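Local coordinates for predicted acetamidase/formamidase (Thermoanaerobacter tengcongensis, PDB 3TKK), which probably hydrolyses carbon-nitrogen bonds of linear amides such as formamide or acetamide, and binds zinc and calcium ions, at residues S25-S28 against G29-L32; M248-L251 against F252-T256; P290-I293 against L294-G298. One frame throughout, in Å; residues are numbered along the deposited sequence.

Contact 1 (S25-S28 against G29-L32)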
ATOM      1  N   SER A  25      26.718  17.788  19.094  1.00 25.79           N
ATOM      2  CA  SER A  25      25.571  18.508  19.649  1.00 26.37           C
ATOM      3  C   SER A  25      25.198  19.701  18.785  1.00 26.24           C
ATOM      4  O   SER A  25      26.069  20.494  18.412  1.00 27.70           O
ATOM      5  CB  SER A  25      25.886  19.064  21.080  1.00 28.92           C
ATOM      6  OG  SER A  25      25.834  18.032  21.983  1.00 33.33           O
ATOM      7  N   VAL A  26      23.899  19.836  18.504  1.00 26.32           N
ATOM      8  CA  VAL A  26      23.379  20.922  17.732  1.00 26.25           C
ATOM      9  C   VAL A  26      22.134  21.427  18.517  1.00 27.43           C
ATOM     10  O   VAL A  26      21.715  20.806  19.552  1.00 26.49           O
ATOM     11  CB  VAL A  26      22.968  20.453  16.307  1.00 26.52           C
ATOM     12  CG1 VAL A  26      24.152  19.762  15.568  1.00 25.22           C
ATOM     13  CG2 VAL A  26      21.740  19.475  16.381  1.00 24.50           C
ATOM     14  N   LYS A  27      21.566  22.533  18.023  1.00 27.28           N
ATOM     15  CA  LYS A  27      20.365  23.109  18.642  1.00 28.38           C
ATOM     16  C   LYS A  27      19.189  23.061  17.700  1.00 27.85           C
ATOM     17  O   LYS A  27      19.330  22.907  16.434  1.00 28.97           O
ATOM     18  CB  LYS A  27      20.582  24.617  19.046  1.00 29.38           C
ATOM     19  CG  LYS A  27      21.869  24.899  19.827  1.00 32.71           C
ATOM     20  CD  LYS A  27      22.061  26.477  20.045  1.00 36.37           C
ATOM     21  CE  LYS A  27      23.437  26.819  20.606  1.00 39.66           C
ATOM     22  NZ  LYS A  27      23.385  26.249  21.945  1.00 41.06           N
ATOM     23  N   SER A  28      18.023  23.329  18.269  1.00 27.95           N
ATOM     24  CA  SER A  28      16.778  23.251  17.452  1.00 27.60           C
ATOM     25  C   SER A  28      16.899  24.320  16.392  1.00 29.17           C
ATOM     26  O   SER A  28      17.215  25.494  16.705  1.00 29.62           O
ATOM     27  CB  SER A  28      15.554  23.567  18.345  1.00 30.19           C
ATOM     28  OG  SER A  28      14.396  23.559  17.514  1.00 30.91           O
ATOM     29  N   GLY A  29      16.694  23.943  15.148  1.00 29.30           N
ATOM     30  CA  GLY A  29      16.742  24.887  14.035  1.00 28.54           C
ATOM     31  C   GLY A  29      18.012  24.741  13.218  1.00 28.52           C
ATOM     32  O   GLY A  29      18.173  25.397  12.167  1.00 28.95           O
ATOM     33  N   ASP A  30      18.977  23.970  13.727  1.00 27.53           N
ATOM     34  CA  ASP A  30      20.325  23.928  13.060  1.00 27.55           C
ATOM     35  C   ASP A  30      20.179  22.942  11.881  1.00 27.02           C
ATOM     36  O   ASP A  30      19.314  22.003  11.937  1.00 25.57           O
ATOM     37  CB  ASP A  30      21.406  23.319  13.987  1.00 27.17           C
ATOM     38  CG  ASP A  30      21.978  24.322  14.954  1.00 28.32           C
ATOM     39  OD1 ASP A  30      21.797  25.483  14.760  1.00 29.44           O
ATOM     40  OD2 ASP A  30      22.589  23.893  15.956  1.00 31.48           O
ATOM     41  N   GLU A  31      21.063  23.086  10.893  1.00 26.84           N
ATOM     42  CA  GLU A  31      21.063  22.212   9.759  1.00 28.02           C
ATOM     43  C   GLU A  31      22.297  21.304   9.844  1.00 27.40           C
ATOM     44  O   GLU A  31      23.290  21.739  10.349  1.00 26.56           O
ATOM     45  CB  GLU A  31      21.213  23.073   8.501  1.00 31.91           C
ATOM     46  CG  GLU A  31      19.888  23.561   7.930  1.00 34.24           C
ATOM     47  CD  GLU A  31      20.023  24.211   6.544  1.00 35.78           C
ATOM     48  OE1 GLU A  31      21.055  24.787   6.163  1.00 39.65           O
ATOM     49  OE2 GLU A  31      19.070  24.132   5.812  1.00 36.94           O
ATOM     50  N   LEU A  32      22.240  20.112   9.269  1.00 26.42           N
ATOM     51  CA  LEU A  32      23.401  19.276   9.044  1.00 25.98           C
ATOM     52  C   LEU A  32      23.432  18.675   7.642  1.00 24.85           C
ATOM     53  O   LEU A  32      22.410  18.165   7.238  1.00 23.36           O
ATOM     54  CB  LEU A  32      23.353  18.058   9.999  1.00 23.27           C
ATOM     55  CG  LEU A  32      23.563  18.449  11.450  1.00 28.93           C
ATOM     56  CD1 LEU A  32      22.220  18.388  12.293  1.00 26.48           C
ATOM     57  CD2 LEU A  32      24.603  17.484  12.066  1.00 29.67           C
TER
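The flat carboxylate of Asp-30 meets the backbone N-H of Lys-27 from above its plane: OD2 accepts from Lys-27 N at 2.7 Å, the hydrogen pointing almost straight at it (173°). The donor stands 48° out of the carboxylate plane. CG of Asp-30 lies anti to its own carbonyl carbon (chi1 -83°), which folds the carboxylate back across the turn to the backbone of Lys-27. The same two residues are tied a second time by Asp-30 N to Lys-27 O at 2.9 Å, the bond that closes the turn. The other oxygen, OD1, is taken by Ser-1 OG and Met-3 N, while the ammonium of Lys-27 runs off to Glu-69. With an alanine in place of Asp-30, the N-H groups of Lys-27 and Met-3 would probably lose their carboxylate acceptor, and Ser-1 OG its partner. Further along the two strands, Val-26 CG1 and Leu-32 CD1 meet tip to tip at 4.0 Å, both residues also resting on Ile-66. Gly-29 has positive phi, where a side chain would strike the carbonyl of Ser-28. This is a type II beta turn from Lys-27 to Asp-30, joining strands 24-27 and 31-36, which belong to different sheets.

Contact 2 (M248-L251 against F252-T256). With CA (calcium ion), chain E.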
ATOM      1  N   MET A 248      -2.998   7.102  14.077  1.00 23.46           N
ATOM      2  CA  MET A 248      -3.719   8.145  13.414  1.00 24.01           C
ATOM      3  C   MET A 248      -5.091   8.462  14.033  1.00 25.78           C
ATOM      4  O   MET A 248      -5.488   9.673  14.018  1.00 26.41           O
ATOM      5  CB  MET A 248      -3.897   7.927  11.901  1.00 24.19           C
ATOM      6  CG  MET A 248      -4.340   9.203  11.191  1.00 23.95           C
ATOM      7  SD  MET A 248      -3.082  10.426  10.855  1.00 24.38           S
ATOM      8  CE  MET A 248      -2.393   9.821   9.255  1.00 22.27           C
ATOM      9  N   ALA A 249      -5.829   7.431  14.508  1.00 25.98           N
ATOM     10  CA  ALA A 249      -7.150   7.656  15.113  1.00 27.57           C
ATOM     11  C   ALA A 249      -6.985   8.460  16.450  1.00 29.43           C
ATOM     12  O   ALA A 249      -7.795   9.342  16.832  1.00 33.06           O
ATOM     13  CB  ALA A 249      -7.885   6.320  15.382  1.00 27.92           C
ATOM     14  N   GLU A 250      -5.980   8.103  17.224  1.00 29.61           N
ATOM     15  CA  GLU A 250      -5.683   8.866  18.425  1.00 32.18           C
ATOM     16  C   GLU A 250      -5.283  10.353  18.117  1.00 29.40           C
ATOM     17  O   GLU A 250      -5.701  11.254  18.847  1.00 30.55           O
ATOM     18  CB  GLU A 250      -4.644   8.093  19.282  1.00 33.41           C
ATOM     19  CG  GLU A 250      -4.199   8.785  20.536  1.00 40.10           C
ATOM     20  CD  GLU A 250      -5.178   8.612  21.699  1.00 44.95           C
ATOM     21  OE1 GLU A 250      -6.264   7.974  21.512  1.00 47.14           O
ATOM     22  OE2 GLU A 250      -4.847   9.115  22.836  1.00 48.92           O
ATOM     23  N   LEU A 251      -4.481  10.626  17.081  1.00 29.31           N
ATOM     24  CA  LEU A 251      -4.185  12.012  16.715  1.00 29.22           C
ATOM     25  C   LEU A 251      -5.489  12.710  16.481  1.00 30.05           C
ATOM     26  O   LEU A 251      -5.699  13.812  16.968  1.00 30.78           O
ATOM     27  CB  LEU A 251      -3.367  12.196  15.451  1.00 30.27           C
ATOM     28  CG  LEU A 251      -1.823  12.350  15.520  1.00 35.11           C
ATOM     29  CD1 LEU A 251      -1.219  12.810  16.905  1.00 31.86           C
ATOM     30  CD2 LEU A 251      -1.036  11.170  14.887  1.00 32.08           C
ATOM     31  N   PHE A 252      -6.375  12.115  15.707  1.00 30.35           N
ATOM     32  CA  PHE A 252      -7.715  12.749  15.445  1.00 32.18           C
ATOM     33  C   PHE A 252      -8.563  12.889  16.694  1.00 35.20           C
ATOM     34  O   PHE A 252      -9.227  13.919  16.932  1.00 37.70           O
ATOM     35  CB  PHE A 252      -8.506  12.035  14.314  1.00 30.88           C
ATOM     36  CG  PHE A 252      -8.140  12.537  12.930  1.00 31.05           C
ATOM     37  CD1 PHE A 252      -6.893  12.288  12.374  1.00 30.19           C
ATOM     38  CD2 PHE A 252      -9.036  13.308  12.229  1.00 33.54           C
ATOM     39  CE1 PHE A 252      -6.535  12.843  11.124  1.00 27.97           C
ATOM     40  CE2 PHE A 252      -8.710  13.823  10.973  1.00 31.51           C
ATOM     41  CZ  PHE A 252      -7.475  13.581  10.432  1.00 29.15           C
ATOM     42  N   LYS A 253      -8.555  11.876  17.531  1.00 35.58           N
ATOM     43  CA  LYS A 253      -9.379  11.941  18.709  1.00 37.12           C
ATOM     44  C   LYS A 253      -8.911  13.122  19.608  1.00 40.66           C
ATOM     45  O   LYS A 253      -9.678  13.924  20.098  1.00 39.82           O
ATOM     46  CB  LYS A 253      -9.230  10.626  19.455  1.00 37.77           C
ATOM     47  CG  LYS A 253      -9.712  10.666  20.905  1.00 43.19           C
ATOM     48  CD  LYS A 253     -10.120   9.315  21.454  1.00 46.61           C
ATOM     49  CE  LYS A 253      -9.794   9.230  22.963  1.00 49.91           C
ATOM     50  NZ  LYS A 253     -10.850   8.410  23.629  1.00 52.99           N
ATOM     51  N   LYS A 254      -7.618  13.236  19.764  1.00 40.33           N
ATOM     52  CA  LYS A 254      -7.051  14.181  20.741  1.00 44.02           C
ATOM     53  C   LYS A 254      -6.927  15.614  20.224  1.00 44.69           C
ATOM     54  O   LYS A 254      -6.665  16.518  21.030  1.00 42.53           O
ATOM     55  CB  LYS A 254      -5.731  13.670  21.317  1.00 44.63           C
ATOM     56  CG  LYS A 254      -5.887  12.227  21.905  1.00 48.42           C
ATOM     57  CD  LYS A 254      -4.886  11.958  23.050  1.00 52.51           C
ATOM     58  CE  LYS A 254      -5.519  12.084  24.432  1.00 54.98           C
ATOM     59  NZ  LYS A 254      -6.726  11.198  24.394  1.00 55.65           N
ATOM     60  N   HIS A 255      -7.171  15.820  18.924  1.00 41.73           N
ATOM     61  CA  HIS A 255      -6.915  17.117  18.325  1.00 42.06           C
ATOM     62  C   HIS A 255      -8.142  17.544  17.538  1.00 41.88           C
ATOM     63  O   HIS A 255      -8.094  18.515  16.790  1.00 43.04           O
ATOM     64  CB  HIS A 255      -5.662  17.068  17.414  1.00 39.70           C
ATOM     65  CG  HIS A 255      -4.412  16.664  18.137  1.00 40.73           C
ATOM     66  ND1 HIS A 255      -3.679  17.545  18.909  1.00 45.74           N
ATOM     67  CD2 HIS A 255      -3.762  15.474  18.214  1.00 40.84           C
ATOM     68  CE1 HIS A 255      -2.625  16.912  19.420  1.00 45.06           C
ATOM     69  NE2 HIS A 255      -2.665  15.650  19.038  1.00 39.60           N
ATOM     70  N   THR A 256      -9.233  16.798  17.694  1.00 38.90           N
ATOM     71  CA  THR A 256     -10.513  17.161  17.096  1.00 39.27           C
ATOM     72  C   THR A 256     -11.706  16.738  17.978  1.00 40.33           C
ATOM     73  O   THR A 256     -11.537  16.034  18.929  1.00 40.01           O
ATOM     74  CB  THR A 256     -10.734  16.584  15.633  1.00 38.12           C
ATOM     75  OG1 THR A 256     -11.175  15.216  15.657  1.00 37.47           O
ATOM     76  CG2 THR A 256      -9.532  16.675  14.792  1.00 36.86           C
TER
HETATM   77 CA    CA E 300     -11.529  14.961  20.884  1.00  5.75          CA
HETATM   78  O   HOH W   1     -12.387  13.659  22.207  1.00  2.00           O
HETATM   79  O   HOH W   2     -13.090  13.832  19.789  1.00  5.46           O
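Lys-253 N donates to Ala-249 O at 2.7 Å, flanked by the like bonds from Phe-252 and Lys-254 to the carbonyls of Met-248 and Glu-250, so the backbone here is regular alpha-helix. The carbonyl of Lys-253 in turn binds a calcium ion, Lys-253 O at 2.3 Å and Thr-256 O at 2.2 Å, and two waters are also bound to the metal. Within the same turn the hydroxyl of Thr-256 gives a hydrogen bond to Phe-252 O, OG1 to O 2.7 Å, reaching it from above the carbonyl plane; OG1 also pairs with Leu-258 N just beyond the helix. On the exposed side Glu-250 and Lys-254 form a weak i to i+4 salt bridge, OE2 to NZ 3.2 Å, although the position of OE2 is uncertain. Leu-251 and His-255 run side by side, the methyl CD1 of Leu-251 lying 3.8 Å from ring atom NE2 of His-255. On the buried side Met-248 and Phe-252 point the same way, Met-248 CG against Phe-252 CD1 at 4.2 Å, and the sulfur SD sits at the ring edge in a Met-aromatic contact, 5.5 Å from the ring centroid. The Phe-252 ring also packs edge-to-face with Phe-267 of helix 260-270, and with Met-248 it rests on Leu-289 of strand 283-290. Ala-249 fits against helix 260-270 and Leu-101 of the second subunit, while Leu-251 leans on Thr-230 of strand 227-234.

Contact 3 (P290-I293 against L294-G298)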
ATOM      1  N   PRO A 290      -4.523  12.721   3.114  1.00 27.31           N
ATOM      2  CA  PRO A 290      -4.190  13.962   2.454  1.00 27.20           C
ATOM      3  C   PRO A 290      -3.971  15.057   3.478  1.00 27.75           C
ATOM      4  O   PRO A 290      -4.762  15.249   4.355  1.00 28.03           O
ATOM      5  CB  PRO A 290      -5.458  14.281   1.605  1.00 29.29           C
ATOM      6  CG  PRO A 290      -6.117  12.989   1.394  1.00 27.71           C
ATOM      7  CD  PRO A 290      -5.880  12.264   2.786  1.00 28.71           C
ATOM      8  N   ASN A 291      -2.943  15.887   3.309  1.00 32.32           N
ATOM      9  CA  ASN A 291      -2.741  17.012   4.238  1.00 30.80           C
ATOM     10  C   ASN A 291      -3.934  17.950   4.388  1.00 33.65           C
ATOM     11  O   ASN A 291      -4.152  18.512   5.454  1.00 33.56           O
ATOM     12  CB  ASN A 291      -1.516  17.825   3.848  1.00 31.47           C
ATOM     13  CG  ASN A 291      -0.255  17.029   3.963  1.00 26.08           C
ATOM     14  OD1 ASN A 291      -0.157  16.027   4.747  1.00 30.89           O
ATOM     15  ND2 ASN A 291       0.759  17.490   3.306  1.00 26.03           N
ATOM     16  N   TRP A 292      -4.738  18.160   3.351  1.00 38.28           N
ATOM     17  CA  TRP A 292      -5.750  19.235   3.536  1.00 38.28           C
ATOM     18  C   TRP A 292      -6.880  18.768   4.502  1.00 39.62           C
ATOM     19  O   TRP A 292      -7.586  19.563   5.140  1.00 40.46           O
ATOM     20  CB  TRP A 292      -6.315  19.693   2.192  1.00 41.16           C
ATOM     21  CG  TRP A 292      -7.104  18.641   1.499  1.00 40.74           C
ATOM     22  CD1 TRP A 292      -6.628  17.617   0.745  1.00 36.94           C
ATOM     23  CD2 TRP A 292      -8.543  18.517   1.492  1.00 43.18           C
ATOM     24  NE1 TRP A 292      -7.677  16.822   0.326  1.00 40.17           N
ATOM     25  CE2 TRP A 292      -8.860  17.393   0.734  1.00 42.48           C
ATOM     26  CE3 TRP A 292      -9.588  19.265   2.063  1.00 47.69           C
ATOM     27  CZ2 TRP A 292     -10.169  16.996   0.512  1.00 45.30           C
ATOM     28  CZ3 TRP A 292     -10.889  18.875   1.836  1.00 48.06           C
ATOM     29  CH2 TRP A 292     -11.166  17.726   1.091  1.00 46.43           C
ATOM     30  N   ILE A 293      -7.086  17.471   4.596  1.00 36.83           N
ATOM     31  CA  ILE A 293      -7.987  16.945   5.629  1.00 38.68           C
ATOM     32  C   ILE A 293      -7.470  17.247   7.036  1.00 37.45           C
ATOM     33  O   ILE A 293      -8.172  17.845   7.854  1.00 39.41           O
ATOM     34  CB  ILE A 293      -8.144  15.408   5.515  1.00 37.24           C
ATOM     35  CG1 ILE A 293      -8.484  14.965   4.092  1.00 39.16           C
ATOM     36  CG2 ILE A 293      -9.211  14.921   6.441  1.00 40.39           C
ATOM     37  CD1 ILE A 293      -9.856  14.571   3.926  1.00 40.84           C
ATOM     38  N   LEU A 294      -6.228  16.899   7.353  1.00 33.09           N
ATOM     39  CA  LEU A 294      -5.746  17.257   8.669  1.00 36.77           C
ATOM     40  C   LEU A 294      -5.849  18.782   8.846  1.00 40.06           C
ATOM     41  O   LEU A 294      -6.217  19.330   9.913  1.00 40.94           O
ATOM     42  CB  LEU A 294      -4.263  16.904   8.834  1.00 34.62           C
ATOM     43  CG  LEU A 294      -3.655  15.524   8.767  1.00 34.95           C
ATOM     44  CD1 LEU A 294      -3.207  15.138  10.137  1.00 35.58           C
ATOM     45  CD2 LEU A 294      -4.543  14.463   8.153  1.00 31.26           C
ATOM     46  N   GLU A 295      -5.477  19.479   7.794  1.00 44.01           N
ATOM     47  CA  GLU A 295      -5.485  20.955   7.818  1.00 47.06           C
ATOM     48  C   GLU A 295      -6.883  21.460   8.174  1.00 50.22           C
ATOM     49  O   GLU A 295      -7.037  22.327   9.016  1.00 50.67           O
ATOM     50  CB  GLU A 295      -5.038  21.459   6.451  1.00 50.44           C
ATOM     51  CG  GLU A 295      -4.951  22.970   6.257  1.00 58.69           C
ATOM     52  CD  GLU A 295      -4.242  23.662   7.406  1.00 61.09           C
ATOM     53  OE1 GLU A 295      -3.463  23.020   8.152  1.00 62.19           O
ATOM     54  OE2 GLU A 295      -4.471  24.863   7.567  1.00 64.86           O
ATOM     55  N   SER A 296      -7.920  20.915   7.553  1.00 53.08           N
ATOM     56  CA  SER A 296      -9.244  21.419   7.892  1.00 56.54           C
ATOM     57  C   SER A 296      -9.491  21.333   9.377  1.00 56.91           C
ATOM     58  O   SER A 296     -10.106  22.243   9.934  1.00 59.32           O
ATOM     59  CB  SER A 296     -10.317  20.661   7.177  1.00 58.48           C
ATOM     60  OG  SER A 296     -10.235  20.935   5.797  1.00 61.73           O
ATOM     61  N   TYR A 297      -9.025  20.260  10.034  1.00 54.48           N
ATOM     62  CA  TYR A 297      -9.337  20.110  11.462  1.00 53.15           C
ATOM     63  C   TYR A 297      -8.262  20.682  12.280  1.00 52.66           C
ATOM     64  O   TYR A 297      -8.099  20.298  13.450  1.00 54.96           O
ATOM     65  CB  TYR A 297      -9.591  18.681  11.898  1.00 50.64           C
ATOM     66  CG  TYR A 297     -10.753  17.981  11.245  1.00 52.00           C
ATOM     67  CD1 TYR A 297     -10.563  17.380  10.037  1.00 50.50           C
ATOM     68  CD2 TYR A 297     -12.017  17.874  11.846  1.00 54.19           C
ATOM     69  CE1 TYR A 297     -11.511  16.677   9.413  1.00 51.70           C
ATOM     70  CE2 TYR A 297     -13.060  17.148  11.176  1.00 54.04           C
ATOM     71  CZ  TYR A 297     -12.763  16.565   9.942  1.00 54.15           C
ATOM     72  OH  TYR A 297     -13.605  15.781   9.142  1.00 56.07           O
ATOM     73  N   GLY A 298      -7.506  21.601  11.677  1.00 50.97           N
ATOM     74  CA  GLY A 298      -6.541  22.378  12.425  1.00 51.52           C
ATOM     75  C   GLY A 298      -5.461  21.512  13.051  1.00 51.15           C
ATOM     76  O   GLY A 298      -4.857  21.904  14.065  1.00 49.00           O
TER
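Among the hydrogen bonds, Trp-292 O takes two from Ser-296: the backbone N at 2.8 Å and the hydroxyl OG at 3.1 Å, arriving from opposite faces of the carbonyl plane. With OG anti to the carbonyl carbon (chi1 -68°), the serine hydroxyl folds back along the helix to that oxygen. One residue earlier Glu-295 N donates to Asn-291 O at 2.9 Å, almost in line with the C=O bond, whereas Tyr-297 N to Ile-293 O, at 3.4 Å, is weak. The carboxylate of Glu-295 makes a salt bridge with Arg-300, and the Asn-291 amide is held by Thr-228 and Thr-224. In the packing, the two side chains lie side by side where Ile-293 CG2 meets Tyr-297 CE1 at 4.1 Å. The carbonyl oxygen of Ile-293 sits at the edge of the phenol ring. Neighbouring Ile-293 also lays CG1 over one face of the Trp-292 indole. Leu-126 of the second subunit packs on Ser-296 and Tyr-297, and Lys-125 of that subunit makes a cation-pi contact with the tyrosine. Pro-290 is the N-cap of this short helix; the other end closes in a Schellman motif, Gly-298 N bonded to Glu-295 O and Ile-299 N to Leu-294 O, with Gly-298 at positive phi as the C-prime residue.

Contacts 2 and 3 are close neighbours, their centres about 12 Å apart, whereas the centre of contact 1 lies about 30 and 29 Å from theirs. The two helical contacts meet directly: Phe-252 CZ packs on Leu-294 CD2 at 3.8 Å. Both also press on helix 260-270 and reach the second subunit, contact 3 more broadly; no other chain of the assembly touches contact 1. Val-26, Asp-30 and Leu-32, Met-248, Ala-249, Leu-251 and Phe-252, and Ile-293 and Leu-294 are buried; Lys-27, Glu-250, Lys-254 and Glu-295 are exposed. Contact 1 holds a strand-to-strand turn through a buried carboxylate; contact 2 offers calcium two carbonyls in a long helix's last turns, and contact 3 ends its helix at a glycine.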